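Local coordinates for protein sortase B (PDB 5JCV) that anchors surface proteins to the bacterial cell wall as a transpeptidase, cleaving their C-terminal sorting signal and passing through a thioester-linked intermediate, at residues 65-69 and 124-129; 110-114 and 150-154; 113-118 and 142-148; 159-165 and 177-183. All coordinates share one frame; numbering follows the deposited sequence.

Contact 1: 65-69 and 124-129; sequences DKNTI and YIETEF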
loop_
_atom_site.group_PDB
_atom_site.type_symbol
_atom_site.label_atom_id
_atom_site.label_comp_id
_atom_site.label_asym_id
_atom_site.label_seq_id
_atom_site.Cartn_x
_atom_site.Cartn_y
_atom_site.Cartn_z
ATOM N N ASP A 65 -1.534 -16.581 -2.446
ATOM C CA ASP A 65 -2.848 -16.937 -1.826
ATOM C C ASP A 65 -3.793 -17.352 -2.914
ATOM O O ASP A 65 -4.078 -16.547 -3.840
ATOM C CB ASP A 65 -3.445 -15.753 -1.097
ATOM C CG ASP A 65 -2.710 -15.428 0.165
ATOM O OD1 ASP A 65 -1.931 -16.281 0.588
ATOM O OD2 ASP A 65 -2.859 -14.304 0.700
ATOM N N LYS A 66 -4.250 -18.602 -2.850
ATOM C CA LYS A 66 -5.159 -19.094 -3.872
ATOM C C LYS A 66 -6.529 -18.436 -3.679
ATOM O O LYS A 66 -7.199 -18.167 -4.653
ATOM C CB LYS A 66 -5.254 -20.637 -3.895
ATOM C CG LYS A 66 -4.076 -21.391 -4.589
ATOM C CD LYS A 66 -4.017 -21.201 -6.139
ATOM C CE LYS A 66 -3.281 -22.363 -6.841
ATOM N NZ LYS A 66 -3.290 -22.295 -8.332
ATOM N N ASN A 67 -6.904 -18.124 -2.434
ATOM C CA ASN A 67 -8.249 -17.618 -2.095
ATOM C C ASN A 67 -8.163 -16.533 -1.036
ATOM O O ASN A 67 -7.923 -16.803 0.131
ATOM C CB ASN A 67 -9.167 -18.755 -1.631
ATOM C CG ASN A 67 -10.612 -18.289 -1.252
ATOM O OD1 ASN A 67 -11.311 -18.927 -0.421
ATOM N ND2 ASN A 67 -11.054 -17.199 -1.829
ATOM N N THR A 68 -8.354 -15.308 -1.481
ATOM C CA THR A 68 -8.324 -14.138 -0.656
ATOM C C THR A 68 -9.788 -13.778 -0.316
ATOM O O THR A 68 -10.637 -13.618 -1.232
ATOM C CB THR A 68 -7.700 -12.985 -1.475
ATOM O OG1 THR A 68 -6.378 -13.354 -1.943
ATOM C CG2 THR A 68 -7.630 -11.719 -0.678
ATOM N N ILE A 69 -10.083 -13.621 0.975
ATOM C CA ILE A 69 -11.456 -13.400 1.437
ATOM C C ILE A 69 -11.615 -12.022 2.057
ATOM O O ILE A 69 -10.816 -11.591 2.912
ATOM C CB ILE A 69 -11.888 -14.481 2.446
ATOM C CG1 ILE A 69 -11.764 -15.887 1.831
ATOM C CG2 ILE A 69 -13.331 -14.293 2.918
ATOM C CD1 ILE A 69 -11.517 -16.946 2.875
ATOM N N TYR A 124 -16.078 -23.007 1.752
ATOM C CA TYR A 124 -15.520 -21.914 0.968
ATOM C C TYR A 124 -14.480 -21.060 1.684
ATOM O O TYR A 124 -13.757 -20.301 1.018
ATOM C CB TYR A 124 -16.653 -20.987 0.479
ATOM C CG TYR A 124 -17.162 -19.983 1.492
ATOM C CD1 TYR A 124 -16.605 -18.725 1.565
ATOM C CD2 TYR A 124 -18.189 -20.287 2.366
ATOM C CE1 TYR A 124 -17.065 -17.783 2.459
ATOM C CE2 TYR A 124 -18.673 -19.344 3.266
ATOM C CZ TYR A 124 -18.094 -18.094 3.313
ATOM O OH TYR A 124 -18.499 -17.110 4.196
ATOM N N ILE A 125 -14.392 -21.140 3.015
ATOM C CA ILE A 125 -13.443 -20.269 3.714
ATOM C C ILE A 125 -12.026 -20.864 3.800
ATOM O O ILE A 125 -11.174 -20.305 4.511
ATOM C CB ILE A 125 -13.895 -19.912 5.139
ATOM C CG1 ILE A 125 -13.677 -21.099 6.110
ATOM C CG2 ILE A 125 -15.315 -19.418 5.118
ATOM C CD1 ILE A 125 -13.912 -20.789 7.579
ATOM N N GLU A 126 -11.788 -22.002 3.149
ATOM C CA GLU A 126 -10.441 -22.569 3.092
ATOM C C GLU A 126 -9.489 -21.627 2.379
ATOM O O GLU A 126 -9.796 -21.105 1.278
ATOM C CB GLU A 126 -10.463 -23.899 2.378
ATOM C CG GLU A 126 -9.166 -24.664 2.499
ATOM C CD GLU A 126 -9.339 -26.109 2.104
ATOM O OE1 GLU A 126 -10.466 -26.630 2.280
ATOM O OE2 GLU A 126 -8.354 -26.709 1.617
ATOM N N THR A 127 -8.356 -21.364 3.029
ATOM C CA THR A 127 -7.258 -20.618 2.414
ATOM C C THR A 127 -5.981 -21.422 2.128
ATOM O O THR A 127 -5.092 -20.916 1.445
ATOM C CB THR A 127 -6.892 -19.367 3.238
ATOM O OG1 THR A 127 -6.544 -19.730 4.582
ATOM C CG2 THR A 127 -8.073 -18.410 3.261
ATOM N N GLU A 128 -5.894 -22.658 2.605
ATOM C CA GLU A 128 -4.669 -23.443 2.520
ATOM C C GLU A 128 -4.912 -24.666 1.643
ATOM O O GLU A 128 -5.864 -25.410 1.842
ATOM C CB GLU A 128 -4.206 -23.848 3.926
ATOM C CG GLU A 128 -3.490 -22.727 4.682
ATOM C CD GLU A 128 -3.758 -22.740 6.192
ATOM O OE1 GLU A 128 -3.496 -23.781 6.848
ATOM O OE2 GLU A 128 -4.231 -21.699 6.729
ATOM N N PHE A 129 -4.065 -24.833 0.633
ATOM C CA PHE A 129 -4.229 -25.902 -0.356
ATOM C C PHE A 129 -2.868 -26.575 -0.598
ATOM O O PHE A 129 -2.102 -26.077 -1.424
ATOM C CB PHE A 129 -4.798 -25.315 -1.654
ATOM C CG PHE A 129 -6.107 -24.605 -1.452
ATOM C CD1 PHE A 129 -7.297 -25.329 -1.374
ATOM C CD2 PHE A 129 -6.148 -23.225 -1.270
ATOM C CE1 PHE A 129 -8.507 -24.692 -1.139
ATOM C CE2 PHE A 129 -7.360 -22.577 -1.038
ATOM C CZ PHE A 129 -8.538 -23.314 -0.976
#
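I69 and T127 meet methyl to methyl, CD1 of I69 lying 3.8 Å from CG2 of T127, with the two side chains crossing at about a right angle. The first torsion of T127 (chi1 57°) wedges OG1 between its own backbone N and carbonyl carbon and places CG2 anti to that carbon, where it also lies 3.5 Å from the backbone oxygen of N67. From I69 the same CD1 reaches on to the backbone oxygen of I125 at 3.8 Å. The side chain of N67 points at the other segment, its amide end beside the carbonyl groups of Y124 and E126. In the class B sortase fold, 124-129 belongs to the long connection that carries helix 132-145, and here its approach to that helix is laid against the start of barrel strand 67-72. F129 meets both K66 and N67: CB of N67 comes in at the ring edge, 4.3 Å from CE2, whereas CB of K66 approaches obliquely, 3.8 Å from CD2. Beyond CB the K66 chain bends away (chi2 -69°), and NZ is bonded to the carbonyls of G156 and D158. F135 and Y138 of helix 132-145 meet the F129 ring edge-to-face. At the other end, CG2 of I125 sits 3.5 Å above the centre of the Y124 ring, whose OH bonds to S164 and R176.

Contact 2: 110-114 and 150-154; sequences VEIFA and SNVKV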
loop_
_atom_site.group_PDB
_atom_site.type_symbol
_atom_site.label_atom_id
_atom_site.label_comp_id
_atom_site.label_asym_id
_atom_site.label_seq_id
_atom_site.Cartn_x
_atom_site.Cartn_y
_atom_site.Cartn_z
ATOM N N VAL A 110 -11.986 -8.410 -11.342
ATOM C CA VAL A 110 -12.289 -9.764 -10.951
ATOM C C VAL A 110 -13.494 -10.247 -11.724
ATOM O O VAL A 110 -14.501 -9.548 -11.797
ATOM C CB VAL A 110 -12.608 -9.820 -9.450
ATOM C CG1 VAL A 110 -12.855 -11.261 -9.041
ATOM C CG2 VAL A 110 -11.460 -9.230 -8.619
ATOM N N GLU A 111 -13.385 -11.458 -12.252
ATOM C CA GLU A 111 -14.400 -12.079 -13.069
ATOM C C GLU A 111 -15.193 -13.110 -12.244
ATOM O O GLU A 111 -14.706 -14.222 -11.944
ATOM C CB GLU A 111 -13.710 -12.773 -14.256
ATOM C CG GLU A 111 -14.502 -12.720 -15.534
ATOM C CD GLU A 111 -13.871 -13.470 -16.713
ATOM O OE1 GLU A 111 -12.629 -13.718 -16.752
ATOM O OE2 GLU A 111 -14.667 -13.796 -17.636
ATOM N N ILE A 112 -16.427 -12.758 -11.908
ATOM C CA ILE A 112 -17.259 -13.597 -11.062
ATOM C C ILE A 112 -17.627 -14.918 -11.745
ATOM O O ILE A 112 -18.083 -14.942 -12.888
ATOM C CB ILE A 112 -18.553 -12.849 -10.684
ATOM C CG1 ILE A 112 -18.229 -11.683 -9.750
ATOM C CG2 ILE A 112 -19.539 -13.791 -10.010
ATOM C CD1 ILE A 112 -19.277 -10.583 -9.769
ATOM N N PHE A 113 -17.437 -16.012 -11.028
ATOM C CA PHE A 113 -17.771 -17.335 -11.526
ATOM C C PHE A 113 -18.697 -18.169 -10.607
ATOM O O PHE A 113 -19.247 -19.182 -11.051
ATOM C CB PHE A 113 -16.496 -18.101 -11.812
ATOM C CG PHE A 113 -15.755 -18.545 -10.579
ATOM C CD1 PHE A 113 -16.018 -19.774 -10.006
ATOM C CD2 PHE A 113 -14.766 -17.761 -10.028
ATOM C CE1 PHE A 113 -15.340 -20.183 -8.877
ATOM C CE2 PHE A 113 -14.080 -18.174 -8.909
ATOM C CZ PHE A 113 -14.372 -19.382 -8.333
ATOM N N ALA A 114 -18.893 -17.742 -9.356
ATOM C CA ALA A 114 -19.787 -18.454 -8.408
ATOM C C ALA A 114 -20.467 -17.501 -7.461
ATOM O O ALA A 114 -19.859 -16.590 -6.912
ATOM C CB ALA A 114 -19.015 -19.488 -7.595
ATOM N N SER A 150 -21.741 -21.176 -14.735
ATOM C CA SER A 150 -21.009 -20.024 -15.219
ATOM C C SER A 150 -20.366 -20.308 -16.577
ATOM O O SER A 150 -19.778 -21.371 -16.784
ATOM C CB SER A 150 -19.911 -19.678 -14.201
ATOM O OG SER A 150 -19.236 -18.479 -14.534
ATOM N N ASN A 151 -20.450 -19.346 -17.491
ATOM C CA ASN A 151 -19.573 -19.358 -18.669
ATOM C C ASN A 151 -18.099 -19.385 -18.275
ATOM O O ASN A 151 -17.287 -19.955 -18.985
ATOM C CB ASN A 151 -19.819 -18.132 -19.571
ATOM C CG ASN A 151 -21.085 -18.257 -20.405
ATOM O OD1 ASN A 151 -21.592 -19.355 -20.625
ATOM N ND2 ASN A 151 -21.598 -17.127 -20.876
ATOM N N VAL A 152 -17.760 -18.747 -17.161
ATOM C CA VAL A 152 -16.369 -18.550 -16.794
ATOM C C VAL A 152 -15.832 -19.856 -16.306
ATOM O O VAL A 152 -16.303 -20.405 -15.298
ATOM C CB VAL A 152 -16.176 -17.508 -15.662
ATOM C CG1 VAL A 152 -14.704 -17.417 -15.258
ATOM C CG2 VAL A 152 -16.706 -16.132 -16.058
ATOM N N LYS A 153 -14.838 -20.368 -17.009
ATOM C CA LYS A 153 -14.143 -21.519 -16.491
ATOM C C LYS A 153 -12.911 -21.022 -15.763
ATOM O O LYS A 153 -12.384 -19.950 -16.065
ATOM C CB LYS A 153 -13.810 -22.557 -17.587
ATOM C CG LYS A 153 -13.765 -24.007 -17.071
ATOM C CD LYS A 153 -14.983 -24.369 -16.201
ATOM C CE LYS A 153 -14.972 -25.799 -15.678
ATOM N NZ LYS A 153 -15.649 -26.724 -16.620
ATOM N N VAL A 154 -12.478 -21.835 -14.808
ATOM C CA VAL A 154 -11.425 -21.500 -13.869
ATOM C C VAL A 154 -10.786 -22.832 -13.482
ATOM O O VAL A 154 -11.475 -23.848 -13.336
ATOM C CB VAL A 154 -12.006 -20.723 -12.637
ATOM C CG1 VAL A 154 -13.242 -21.419 -12.099
ATOM C CG2 VAL A 154 -10.984 -20.497 -11.525
#
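E111 and F113 of barrel strand 107-118 meet V152 on the loop that leads from helix 132-145 to strand 160-165, just where a classic beta bulge sets F113 and A114 together against Q180. The extended chain of E111 brings OE2 to 3.5 Å from CG2 of V152. That same methyl lies 3.7 Å from the backbone oxygen of I112, whose own side chain starts away from the loop and touches F99 and I179. F113 has the largest share in the contact. Its CB packs against CB of V152 at 3.9 Å, and with chi1 at 72° its ring is turned so that V154 CG1 comes over one face, 4.0 Å from the centroid and 17° off the normal. L139 and V142 of the helix also touch this ring, which thus joins strand, helix and loop. CB of S150 packs 3.3 Å from the backbone oxygen of F113. S150 opens an ST turn: its OG accepts a hydrogen bond from V152 N at 3.0 Å.

Contact 3: 113-118 and 142-148; sequences FAVYET and VKQQSVY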
loop_
_atom_site.group_PDB
_atom_site.type_symbol
_atom_site.label_atom_id
_atom_site.label_comp_id
_atom_site.label_asym_id
_atom_site.label_seq_id
_atom_site.Cartn_x
_atom_site.Cartn_y
_atom_site.Cartn_z
ATOM N N PHE A 113 -17.437 -16.012 -11.028
ATOM C CA PHE A 113 -17.771 -17.335 -11.526
ATOM C C PHE A 113 -18.697 -18.169 -10.607
ATOM O O PHE A 113 -19.247 -19.182 -11.051
ATOM C CB PHE A 113 -16.496 -18.101 -11.812
ATOM C CG PHE A 113 -15.755 -18.545 -10.579
ATOM C CD1 PHE A 113 -16.018 -19.774 -10.006
ATOM C CD2 PHE A 113 -14.766 -17.761 -10.028
ATOM C CE1 PHE A 113 -15.340 -20.183 -8.877
ATOM C CE2 PHE A 113 -14.080 -18.174 -8.909
ATOM C CZ PHE A 113 -14.372 -19.382 -8.333
ATOM N N ALA A 114 -18.893 -17.742 -9.356
ATOM C CA ALA A 114 -19.787 -18.454 -8.408
ATOM C C ALA A 114 -20.467 -17.501 -7.461
ATOM O O ALA A 114 -19.859 -16.590 -6.912
ATOM C CB ALA A 114 -19.015 -19.488 -7.595
ATOM N N VAL A 115 -21.734 -17.769 -7.235
ATOM C CA VAL A 115 -22.611 -16.938 -6.395
ATOM C C VAL A 115 -23.514 -17.886 -5.581
ATOM O O VAL A 115 -24.160 -18.739 -6.156
ATOM C CB VAL A 115 -23.472 -16.056 -7.309
ATOM C CG1 VAL A 115 -24.593 -15.394 -6.554
ATOM C CG2 VAL A 115 -22.617 -15.048 -8.057
ATOM N N TYR A 116 -23.553 -17.754 -4.259
ATOM C CA TYR A 116 -24.493 -18.565 -3.460
ATOM C C TYR A 116 -24.678 -17.990 -2.082
ATOM O O TYR A 116 -23.898 -17.130 -1.641
ATOM C CB TYR A 116 -24.016 -20.026 -3.341
ATOM C CG TYR A 116 -22.559 -20.170 -2.995
ATOM C CD1 TYR A 116 -22.152 -20.243 -1.681
ATOM C CD2 TYR A 116 -21.568 -20.191 -4.005
ATOM C CE1 TYR A 116 -20.801 -20.368 -1.355
ATOM C CE2 TYR A 116 -20.225 -20.297 -3.697
ATOM C CZ TYR A 116 -19.857 -20.373 -2.362
ATOM O OH TYR A 116 -18.560 -20.490 -2.027
ATOM N N GLU A 117 -25.717 -18.467 -1.412
ATOM C CA GLU A 117 -25.911 -18.232 0.010
ATOM C C GLU A 117 -25.532 -19.504 0.680
ATOM O O GLU A 117 -25.733 -20.603 0.126
ATOM C CB GLU A 117 -27.374 -18.009 0.360
ATOM C CG GLU A 117 -27.950 -16.704 -0.122
ATOM C CD GLU A 117 -29.461 -16.638 0.101
ATOM O OE1 GLU A 117 -30.242 -17.337 -0.631
ATOM O OE2 GLU A 117 -29.839 -15.867 1.004
ATOM N N THR A 118 -25.094 -19.374 1.916
ATOM C CA THR A 118 -24.821 -20.551 2.712
ATOM C C THR A 118 -24.988 -20.239 4.190
ATOM O O THR A 118 -24.521 -19.185 4.663
ATOM C CB THR A 118 -23.379 -20.997 2.488
ATOM O OG1 THR A 118 -23.121 -22.177 3.267
ATOM C CG2 THR A 118 -22.419 -19.859 2.882
ATOM N N VAL A 142 -17.275 -25.508 -5.037
ATOM C CA VAL A 142 -17.947 -24.197 -4.983
ATOM C C VAL A 142 -18.716 -23.854 -6.259
ATOM O O VAL A 142 -19.711 -23.125 -6.201
ATOM C CB VAL A 142 -17.032 -23.003 -4.606
ATOM C CG1 VAL A 142 -16.367 -23.226 -3.266
ATOM C CG2 VAL A 142 -16.018 -22.708 -5.696
ATOM N N LYS A 143 -18.270 -24.390 -7.395
ATOM C CA LYS A 143 -19.007 -24.254 -8.666
ATOM C C LYS A 143 -20.329 -24.981 -8.558
ATOM O O LYS A 143 -21.362 -24.490 -9.015
ATOM C CB LYS A 143 -18.218 -24.823 -9.850
ATOM C CG LYS A 143 -17.418 -23.810 -10.664
ATOM C CD LYS A 143 -16.093 -24.397 -11.118
ATOM C CE LYS A 143 -15.596 -23.844 -12.447
ATOM N NZ LYS A 143 -14.315 -24.523 -12.809
ATOM N N GLN A 144 -20.291 -26.153 -7.935
ATOM C CA GLN A 144 -21.513 -26.907 -7.701
ATOM C C GLN A 144 -22.451 -26.199 -6.728
ATOM O O GLN A 144 -23.656 -26.225 -6.914
ATOM C CB GLN A 144 -21.199 -28.308 -7.201
ATOM C CG GLN A 144 -22.235 -29.314 -7.661
ATOM C CD GLN A 144 -21.688 -30.721 -7.680
ATOM O OE1 GLN A 144 -20.874 -31.092 -6.830
ATOM N NE2 GLN A 144 -22.127 -31.516 -8.656
ATOM N N GLN A 145 -21.897 -25.540 -5.715
ATOM C CA GLN A 145 -22.700 -24.723 -4.792
ATOM C C GLN A 145 -23.361 -23.488 -5.461
ATOM O O GLN A 145 -24.360 -22.953 -4.973
ATOM C CB GLN A 145 -21.824 -24.288 -3.630
ATOM C CG GLN A 145 -22.529 -24.221 -2.295
ATOM C CD GLN A 145 -21.564 -24.103 -1.120
ATOM O OE1 GLN A 145 -20.348 -24.339 -1.248
ATOM N NE2 GLN A 145 -22.105 -23.714 0.040
ATOM N N SER A 146 -22.821 -23.035 -6.587
ATOM C CA SER A 146 -23.358 -21.851 -7.263
ATOM C C SER A 146 -24.810 -22.002 -7.710
ATOM O O SER A 146 -25.232 -23.074 -8.130
ATOM C CB SER A 146 -22.497 -21.494 -8.494
ATOM O OG SER A 146 -22.831 -20.200 -8.989
ATOM N N VAL A 147 -25.568 -20.909 -7.654
ATOM C CA VAL A 147 -26.953 -20.926 -8.118
ATOM C C VAL A 147 -27.027 -20.806 -9.631
ATOM O O VAL A 147 -28.116 -20.893 -10.194
ATOM C CB VAL A 147 -27.781 -19.776 -7.503
ATOM C CG1 VAL A 147 -28.034 -20.048 -6.037
ATOM C CG2 VAL A 147 -27.084 -18.418 -7.692
ATOM N N TYR A 148 -25.891 -20.553 -10.284
ATOM C CA TYR A 148 -25.845 -20.478 -11.737
ATOM C C TYR A 148 -24.720 -21.350 -12.185
ATOM O O TYR A 148 -23.778 -21.588 -11.413
ATOM C CB TYR A 148 -25.525 -19.076 -12.253
ATOM C CG TYR A 148 -26.326 -17.972 -11.644
ATOM C CD1 TYR A 148 -27.712 -17.882 -11.830
ATOM C CD2 TYR A 148 -25.694 -16.990 -10.876
ATOM C CE1 TYR A 148 -28.454 -16.852 -11.240
ATOM C CE2 TYR A 148 -26.417 -15.955 -10.297
ATOM C CZ TYR A 148 -27.787 -15.892 -10.468
ATOM O OH TYR A 148 -28.439 -14.838 -9.883
#
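In the strand-to-helix packing of this class B sortase, Y116 and V115 of strand 107-118 receive the last turn of helix 132-145 and the loop that leaves it. The Y116 ring is stacked on the side-chain amide of Q145, the planes 17° apart and CD of Q145 3.8 Å above the ring, offset toward the rim. Further back along the same glutamine, CB makes a CH-pi contact 4.2 Å from the Y116 centroid. The ring's hydroxyl passes V142, with CG1 3.7 Å from OH, and bonds to OE1 of Q180 on the neighbouring strand. Past the beta bulge, V115 gives its backbone N to a serine hydroxyl and its O to a backbone N-H of the loop. V115 N donates to S146 OG at 3.2 Å, nearly straight at 168°, and V115 O accepts from V147 N at 3.0 Å. With OG anti to its own backbone N (chi1 -168°), S146 also donates to the backbone O of Y148, 2.9 Å away and on a lone pair. These two bonds fix the serine hydroxyl's rotation. V147 CG2 lies against V115 CG1 at 4.1 Å and sits over the Y148 ring, 3.6 Å above its centre; the hydroxyl of Y148 bonds to the carbonyl of Y87.

Contact 4: 159-165 and 177-183; sequences RIITLST and MVIQGKL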
loop_
_atom_site.group_PDB
_atom_site.type_symbol
_atom_site.label_atom_id
_atom_site.label_comp_id
_atom_site.label_asym_id
_atom_site.label_seq_id
_atom_site.Cartn_x
_atom_site.Cartn_y
_atom_site.Cartn_z
ATOM N N ARG A 159 -6.153 -18.091 -9.504
ATOM C CA ARG A 159 -6.341 -17.629 -8.130
ATOM C C ARG A 159 -7.614 -16.809 -8.035
ATOM O O ARG A 159 -7.999 -16.161 -9.000
ATOM C CB ARG A 159 -5.191 -16.741 -7.706
ATOM C CG ARG A 159 -3.926 -17.491 -7.394
ATOM C CD ARG A 159 -2.885 -16.487 -6.897
ATOM N NE ARG A 159 -2.860 -15.371 -7.847
ATOM C CZ ARG A 159 -2.157 -15.359 -8.977
ATOM N NH1 ARG A 159 -1.342 -16.386 -9.264
ATOM N NH2 ARG A 159 -2.262 -14.310 -9.808
ATOM N N ILE A 160 -8.239 -16.806 -6.856
ATOM C CA ILE A 160 -9.564 -16.182 -6.691
ATOM C C ILE A 160 -9.710 -15.229 -5.525
ATOM O O ILE A 160 -8.852 -15.116 -4.654
ATOM C CB ILE A 160 -10.685 -17.219 -6.565
ATOM C CG1 ILE A 160 -10.648 -17.899 -5.205
ATOM C CG2 ILE A 160 -10.604 -18.249 -7.683
ATOM C CD1 ILE A 160 -11.672 -19.007 -5.086
ATOM N N ILE A 161 -10.815 -14.503 -5.555
ATOM C CA ILE A 161 -11.180 -13.618 -4.477
ATOM C C ILE A 161 -12.635 -13.915 -4.115
ATOM O O ILE A 161 -13.457 -14.179 -4.996
ATOM C CB ILE A 161 -10.903 -12.149 -4.807
ATOM C CG1 ILE A 161 -11.606 -11.210 -3.826
ATOM C CG2 ILE A 161 -11.320 -11.835 -6.206
ATOM C CD1 ILE A 161 -11.004 -9.831 -3.752
ATOM N N THR A 162 -12.907 -13.935 -2.800
ATOM C CA THR A 162 -14.208 -14.286 -2.253
ATOM C C THR A 162 -14.698 -13.084 -1.485
ATOM O O THR A 162 -13.988 -12.560 -0.593
ATOM C CB THR A 162 -14.113 -15.487 -1.275
ATOM O OG1 THR A 162 -13.521 -16.607 -1.932
ATOM C CG2 THR A 162 -15.467 -15.909 -0.780
ATOM N N LEU A 163 -15.896 -12.632 -1.839
ATOM C CA LEU A 163 -16.568 -11.646 -1.054
ATOM C C LEU A 163 -17.642 -12.356 -0.215
ATOM O O LEU A 163 -18.428 -13.133 -0.737
ATOM C CB LEU A 163 -17.172 -10.602 -1.974
ATOM C CG LEU A 163 -16.243 -9.894 -2.936
ATOM C CD1 LEU A 163 -17.032 -8.840 -3.644
ATOM C CD2 LEU A 163 -15.033 -9.219 -2.318
ATOM N N SER A 164 -17.674 -12.083 1.083
ATOM C CA SER A 164 -18.639 -12.746 1.983
ATOM C C SER A 164 -19.149 -11.840 3.070
ATOM O O SER A 164 -18.373 -11.072 3.673
ATOM C CB SER A 164 -17.958 -13.908 2.661
ATOM O OG SER A 164 -18.801 -14.611 3.565
ATOM N N THR A 165 -20.440 -11.942 3.356
ATOM C CA THR A 165 -20.998 -11.251 4.495
ATOM C C THR A 165 -20.549 -12.041 5.720
ATOM O O THR A 165 -20.123 -13.176 5.599
ATOM C CB THR A 165 -22.544 -11.111 4.440
ATOM O OG1 THR A 165 -23.170 -12.394 4.396
ATOM C CG2 THR A 165 -22.989 -10.319 3.185
HETATM N N MSE A 177 -23.999 -14.371 2.340
HETATM C CA MSE A 177 -23.994 -14.241 0.899
HETATM C C MSE A 177 -22.543 -14.285 0.457
HETATM O O MSE A 177 -21.670 -13.717 1.093
HETATM C CB MSE A 177 -24.706 -12.927 0.588
HETATM C CG MSE A 177 -24.757 -12.689 -0.892
HETATM SE SE MSE A 177 -26.083 -13.942 -1.625
HETATM C CE MSE A 177 -25.187 -14.101 -3.329
ATOM N N VAL A 178 -22.273 -14.994 -0.623
ATOM C CA VAL A 178 -20.897 -15.225 -1.054
ATOM C C VAL A 178 -20.791 -15.025 -2.555
ATOM O O VAL A 178 -21.604 -15.532 -3.294
ATOM C CB VAL A 178 -20.415 -16.643 -0.727
ATOM C CG1 VAL A 178 -18.974 -16.818 -1.213
ATOM C CG2 VAL A 178 -20.497 -16.903 0.756
ATOM N N ILE A 179 -19.774 -14.298 -2.974
ATOM C CA ILE A 179 -19.468 -14.084 -4.385
ATOM C C ILE A 179 -18.018 -14.470 -4.537
ATOM O O ILE A 179 -17.190 -14.054 -3.734
ATOM C CB ILE A 179 -19.587 -12.587 -4.727
ATOM C CG1 ILE A 179 -20.994 -12.116 -4.399
ATOM C CG2 ILE A 179 -19.264 -12.288 -6.169
ATOM C CD1 ILE A 179 -22.050 -12.771 -5.237
ATOM N N GLN A 180 -17.721 -15.302 -5.520
ATOM C CA GLN A 180 -16.358 -15.639 -5.818
ATOM C C GLN A 180 -15.954 -15.368 -7.288
ATOM O O GLN A 180 -16.717 -15.609 -8.228
ATOM C CB GLN A 180 -16.141 -17.083 -5.461
ATOM C CG GLN A 180 -16.413 -17.355 -4.009
ATOM C CD GLN A 180 -16.129 -18.776 -3.686
ATOM O OE1 GLN A 180 -16.849 -19.651 -4.146
ATOM N NE2 GLN A 180 -15.053 -19.029 -2.920
ATOM N N GLY A 181 -14.760 -14.824 -7.462
ATOM C CA GLY A 181 -14.341 -14.397 -8.762
ATOM C C GLY A 181 -12.891 -14.751 -9.037
ATOM O O GLY A 181 -12.103 -14.896 -8.110
ATOM N N LYS A 182 -12.563 -14.873 -10.319
ATOM C CA LYS A 182 -11.207 -15.167 -10.783
ATOM C C LYS A 182 -10.346 -13.899 -10.843
ATOM O O LYS A 182 -10.762 -12.907 -11.411
ATOM C CB LYS A 182 -11.298 -15.792 -12.184
ATOM C CG LYS A 182 -9.976 -16.115 -12.869
ATOM C CD LYS A 182 -10.179 -16.401 -14.348
ATOM C CE LYS A 182 -10.690 -17.816 -14.564
ATOM N NZ LYS A 182 -10.926 -18.091 -16.011
ATOM N N LEU A 183 -9.163 -13.928 -10.243
ATOM C CA LEU A 183 -8.171 -12.864 -10.459
ATOM C C LEU A 183 -7.620 -12.887 -11.862
ATOM O O LEU A 183 -7.499 -13.918 -12.514
ATOM C CB LEU A 183 -6.976 -12.965 -9.515
ATOM C CG LEU A 183 -7.194 -12.407 -8.113
ATOM C CD1 LEU A 183 -5.835 -12.231 -7.440
ATOM C CD2 LEU A 183 -7.953 -11.087 -8.163
ATOM O OXT LEU A 183 -7.284 -11.832 -12.348
#
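NE2 of Q180 is held twice, by OG1 of T162 across the strand pair and by the hydroxyl of Y138 on helix 132-145. The bond to T162 OG1 is 3.0 Å long, straight at 174° and in the plane of the amide. A T162 chi1 of -57° sets OG1 beside its own backbone N, facing that amide, and the N67 side chain also lies close to OG1. The two side chains run alongside each other on one face of the sheet, where CG2 of T162 touches CG1 of V178 at 3.6 Å. Strands 160-165 and 176-182 form an antiparallel hairpin at the heart of the sortase barrel. L163 and I179 exchange backbone bonds, 2.7 Å from L163 N to I179 O, as do I161 and G181. Beyond them T165 OG1 accepts from the N of selenomethionine M177 at 3.0 Å, and L183 N reaches R159 O at 2.8 Å. T162 to T165 fit the TLXTC signature of sortases, which ends in the nucleophilic cysteine. The buried Q180 amide, its rotation fixed by three hydroxyls, ties the hairpin to the helix and to strand 107-118.

In the fold
All four contacts lie in one sortase domain and reach the same sheet, the beta barrel of the sortase fold. Contact 4 sits nearest the middle of the chain, about 5 Å from its centre, and contacts 1, 2 and 3 each lie about 10 Å from it, centre to centre. Contact 1 adjoins contact 4 through strand 67-72, which neighbours 160-165; contacts 2 and 3 share F113 and A114 on strand 107-118, which neighbours 176-182. Contact 1 is about 16 Å from contacts 2 and 3. Along the chain it interleaves with both, and contact 4 opens after all three. The connection around helix 132-145 is thereby fastened before, at and after the helix, flanking the hairpin whose strand 160-165 runs, as in other sortases, to the nucleophilic cysteine.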